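Side-chain contacts in acyl-CoA thioesterase II (Mycobacterium avium subsp. paratuberculosis, PDB 4R9Z), which probably hydrolyses fatty acyl-CoA thioesters and folds as a double hot-dog: residues V80-E85 against S90-T95; T163-T166 against A172-P175. All coordinates share one frame; numbering follows the deposited sequence.

Interaction 1: V80-E85 against S90-T95; sequences VVDLQE and SARRVT
Arg92 reaches across the hairpin of strands 76-85 and 89-98 to two carboxylates. Its NH2 meets Glu85 OE1 at 2.6 Å, nearly in the guanidinium plane, while NH1 forms a salt bridge with Asp82 OD1 at 2.8 Å, the two flat groups turned 70° apart. A bend at chi2 (-67°) carries the guanidinium back toward the partner strand, its CD passing Val80 CG1. Ser90 OG donates to Glu85 OE1 from the face of the carboxylate opposite Arg92 NH2. Next to this network the strand carries a classic beta bulge: Leu83 N (3.0 Å) and Gln84 N (3.3 Å) both bond to Ala91 O, which also accepts from Arg92 NH1. Packing is close on the buried side, where Val80 CG2 touches Val94 CG2 at 4.0 Å and helix 39-52 covers both valines; Glu85, by contrast, lies at the solvent-exposed end. On the other face Val81 CG1 sits 3.9 Å above the centre of the Arg93 guanidinium, whose NE is bridged to Glu105 of the second subunit. Two acids around Arg92, itself buried, should favour its positive charge, and its NH1 bond to Ala91 O ties the charge network directly to the bulge.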
# COMPACT_ATOMS: atom_id res chain seq x y z
N VAL B 80 1.80 19.10 -6.00
CA VAL B 80 2.76 18.02 -6.21
C VAL B 80 4.13 18.39 -5.64
O VAL B 80 4.56 19.54 -5.72
CB VAL B 80 2.91 17.68 -7.71
CG1 VAL B 80 3.85 16.50 -7.90
CG2 VAL B 80 1.56 17.41 -8.33
N VAL B 81 4.79 17.40 -5.03
CA VAL B 81 6.12 17.59 -4.47
C VAL B 81 7.09 16.53 -5.00
O VAL B 81 6.76 15.35 -5.07
CB VAL B 81 6.08 17.55 -2.93
CG1 VAL B 81 7.49 17.54 -2.35
CG2 VAL B 81 5.29 18.74 -2.40
N ASP B 82 8.28 16.97 -5.41
CA ASP B 82 9.31 16.09 -5.93
C ASP B 82 10.06 15.38 -4.80
O ASP B 82 10.90 15.97 -4.14
CB ASP B 82 10.27 16.89 -6.81
CG ASP B 82 11.45 16.07 -7.33
OD1 ASP B 82 11.37 14.83 -7.33
OD2 ASP B 82 12.45 16.68 -7.76
N LEU B 83 9.72 14.11 -4.57
CA LEU B 83 10.37 13.28 -3.56
C LEU B 83 11.68 12.70 -4.07
O LEU B 83 12.64 12.56 -3.32
CB LEU B 83 9.45 12.15 -3.10
CG LEU B 83 8.11 12.60 -2.53
CD1 LEU B 83 7.30 11.39 -2.09
CD2 LEU B 83 8.32 13.57 -1.38
N GLN B 84 11.68 12.33 -5.34
CA GLN B 84 12.89 11.83 -5.95
C GLN B 84 12.88 11.98 -7.46
O GLN B 84 11.88 11.73 -8.12
CB GLN B 84 13.09 10.36 -5.60
CG GLN B 84 14.36 9.77 -6.18
CD GLN B 84 14.20 8.33 -6.59
OE1 GLN B 84 13.13 7.91 -7.01
NE2 GLN B 84 15.27 7.56 -6.46
N GLU B 85 14.02 12.38 -8.01
CA GLU B 85 14.15 12.48 -9.45
C GLU B 85 15.48 11.88 -9.83
O GLU B 85 16.52 12.53 -9.77
CB GLU B 85 14.05 13.94 -9.91
CG GLU B 85 13.98 14.10 -11.42
CD GLU B 85 12.73 13.48 -12.03
OE1 GLU B 85 11.71 13.37 -11.31
OE2 GLU B 85 12.76 13.10 -13.21
N SER B 90 11.34 7.98 -10.38
CA SER B 90 10.80 9.23 -9.89
C SER B 90 9.81 8.94 -8.77
O SER B 90 9.15 7.90 -8.76
CB SER B 90 10.11 10.01 -11.02
OG SER B 90 11.04 10.42 -12.01
N ALA B 91 9.71 9.87 -7.82
CA ALA B 91 8.74 9.75 -6.75
C ALA B 91 8.04 11.08 -6.54
O ALA B 91 8.67 12.14 -6.64
CB ALA B 91 9.41 9.29 -5.47
N ARG B 92 6.74 11.03 -6.27
CA ARG B 92 5.97 12.25 -6.04
C ARG B 92 5.09 12.15 -4.81
O ARG B 92 4.63 11.07 -4.44
CB ARG B 92 5.10 12.57 -7.27
CG ARG B 92 5.89 12.76 -8.54
CD ARG B 92 6.75 14.02 -8.46
NE ARG B 92 7.43 14.29 -9.72
CZ ARG B 92 8.72 14.07 -9.92
NH1 ARG B 92 9.46 13.58 -8.94
NH2 ARG B 92 9.28 14.34 -11.09
N ARG B 93 4.87 13.29 -4.17
CA ARG B 93 3.82 13.45 -3.17
C ARG B 93 2.73 14.31 -3.78
O ARG B 93 3.03 15.28 -4.46
CB ARG B 93 4.35 14.11 -1.89
CG ARG B 93 3.24 14.46 -0.91
CD ARG B 93 3.70 15.37 0.23
NE ARG B 93 5.11 15.23 0.58
CZ ARG B 93 5.86 16.23 1.05
NH1 ARG B 93 5.31 17.44 1.20
NH2 ARG B 93 7.14 16.04 1.35
N VAL B 94 1.47 13.95 -3.56
CA VAL B 94 0.38 14.80 -4.01
C VAL B 94 -0.56 15.04 -2.85
O VAL B 94 -1.02 14.10 -2.21
CB VAL B 94 -0.40 14.19 -5.19
CG1 VAL B 94 -1.58 15.08 -5.54
CG2 VAL B 94 0.51 14.02 -6.39
N THR B 95 -0.84 16.31 -2.57
CA THR B 95 -1.77 16.67 -1.52
C THR B 95 -2.97 17.36 -2.14
O THR B 95 -2.82 18.35 -2.86
CB THR B 95 -1.11 17.56 -0.45
OG1 THR B 95 -0.01 16.87 0.15
CG2 THR B 95 -2.10 17.91 0.64

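Interaction 2: T163-T166 against A172-P175; sequences TIET and ARVP
The loop joining strands 159-163 and 176-180, in the C-terminal hot-dog half of the chain, is drawn together at its base where Thr163-Thr166 meets Ala172-Pro175. Ile164 N donates to Pro175 O at 3.1 Å, with an N-H...O angle of 152° and the donor in the carbonyl plane. This is the one hydrogen bond between the two segments, neither of which is regular strand here apart from Thr163 at the end of its strand. Ile164 CB packs against the same oxygen at 3.5 Å.

The rest is mainly van der Waals contact. Glu165 takes a chi1 of 67°, which sets CG between its backbone N and carbonyl carbon and brings the side chain obliquely across Pro175, with Glu165 CG 3.7 Å from Pro175 CG. Its backbone faces the same partner segment: Glu165 O receives a CA-H...O contact from Val174 CA at 3.5 Å and also touches Pro175 CD. Val174 CG1 comes close to this oxygen too, and to the hydroxyls of Thr163 and Thr166, the OG1 of Thr163 being 3.8 Å away. At the outer side Glu165 OE2 stands over one face of the Arg173 guanidinium, 4.2 Å from NH2. No N-H points at it, and the attraction is probably electrostatic only.

Arg173 finds its salt bridge instead with Asp239 on strand 236-246. That strand also supplies Phe237, against which Ile164 and Pro175 pack, and Arg240, hydrogen-bonded to Val174, so the loop base is fastened to the strand beside 176-180.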
# COMPACT_ATOMS: atom_id res chain seq x y z
N THR B 163 -21.02 -8.77 -13.19
CA THR B 163 -20.59 -9.42 -11.97
C THR B 163 -20.74 -10.92 -12.19
O THR B 163 -21.84 -11.44 -12.38
CB THR B 163 -21.39 -8.92 -10.74
OG1 THR B 163 -21.14 -9.78 -9.62
CG2 THR B 163 -22.89 -8.88 -11.02
N ILE B 164 -19.60 -11.61 -12.20
CA ILE B 164 -19.53 -13.00 -12.63
C ILE B 164 -20.12 -13.99 -11.64
O ILE B 164 -20.97 -14.81 -12.00
CB ILE B 164 -18.07 -13.41 -12.88
CG1 ILE B 164 -17.46 -12.52 -13.97
CG2 ILE B 164 -17.97 -14.88 -13.24
CD1 ILE B 164 -15.97 -12.69 -14.09
N GLU B 165 -19.67 -13.92 -10.40
CA GLU B 165 -20.06 -14.88 -9.38
C GLU B 165 -19.96 -14.24 -8.00
O GLU B 165 -19.17 -13.32 -7.79
CB GLU B 165 -19.21 -16.14 -9.50
CG GLU B 165 -17.75 -15.95 -9.17
CD GLU B 165 -16.94 -17.22 -9.38
OE1 GLU B 165 -17.43 -18.13 -10.08
OE2 GLU B 165 -15.80 -17.29 -8.87
N THR B 166 -20.77 -14.74 -7.06
CA THR B 166 -20.88 -14.09 -5.76
C THR B 166 -20.85 -15.02 -4.56
O THR B 166 -21.51 -16.06 -4.55
CB THR B 166 -22.17 -13.25 -5.69
OG1 THR B 166 -22.18 -12.29 -6.76
CG2 THR B 166 -22.28 -12.52 -4.36
N ALA B 172 -15.21 -13.53 0.60
CA ALA B 172 -16.26 -12.92 -0.22
C ALA B 172 -15.81 -12.54 -1.63
O ALA B 172 -16.02 -11.42 -2.06
CB ALA B 172 -16.83 -11.69 0.49
N ARG B 173 -15.20 -13.48 -2.35
CA ARG B 173 -14.80 -13.21 -3.73
C ARG B 173 -15.97 -12.81 -4.62
O ARG B 173 -16.93 -13.57 -4.77
CB ARG B 173 -14.11 -14.43 -4.34
CG ARG B 173 -12.72 -14.70 -3.83
CD ARG B 173 -12.06 -15.76 -4.68
NE ARG B 173 -11.99 -15.36 -6.09
CZ ARG B 173 -11.96 -16.21 -7.11
NH1 ARG B 173 -12.00 -17.52 -6.88
NH2 ARG B 173 -11.90 -15.76 -8.35
N VAL B 174 -15.90 -11.62 -5.20
CA VAL B 174 -16.91 -11.19 -6.16
C VAL B 174 -16.23 -10.62 -7.41
O VAL B 174 -16.21 -9.41 -7.62
CB VAL B 174 -17.86 -10.13 -5.58
CG1 VAL B 174 -19.10 -9.98 -6.45
CG2 VAL B 174 -18.27 -10.48 -4.16
N PRO B 175 -15.66 -11.51 -8.24
CA PRO B 175 -14.94 -11.06 -9.45
C PRO B 175 -15.90 -10.53 -10.51
O PRO B 175 -17.05 -10.96 -10.56
CB PRO B 175 -14.23 -12.33 -9.92
CG PRO B 175 -15.12 -13.43 -9.43
CD PRO B 175 -15.59 -12.97 -8.08

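In the fold
Interactions 1 and 2 lie in the two halves of the double hot-dog, on opposite sides of the chain's centre, each about 19 Å from it. Their centres are 36 Å apart and their nearest atoms about 29 Å, too far for the two contacts to touch each other, and interaction 1 comes entirely earlier in the sequence. Interaction 1 joins adjacent strands of the N-terminal hot-dog half and reaches the second subunit; interaction 2, in the C-terminal half, closes a connecting loop away from the partner subunit. One therefore combines hairpin structure with the dimer interface, while the other belongs to the fold of a single chain.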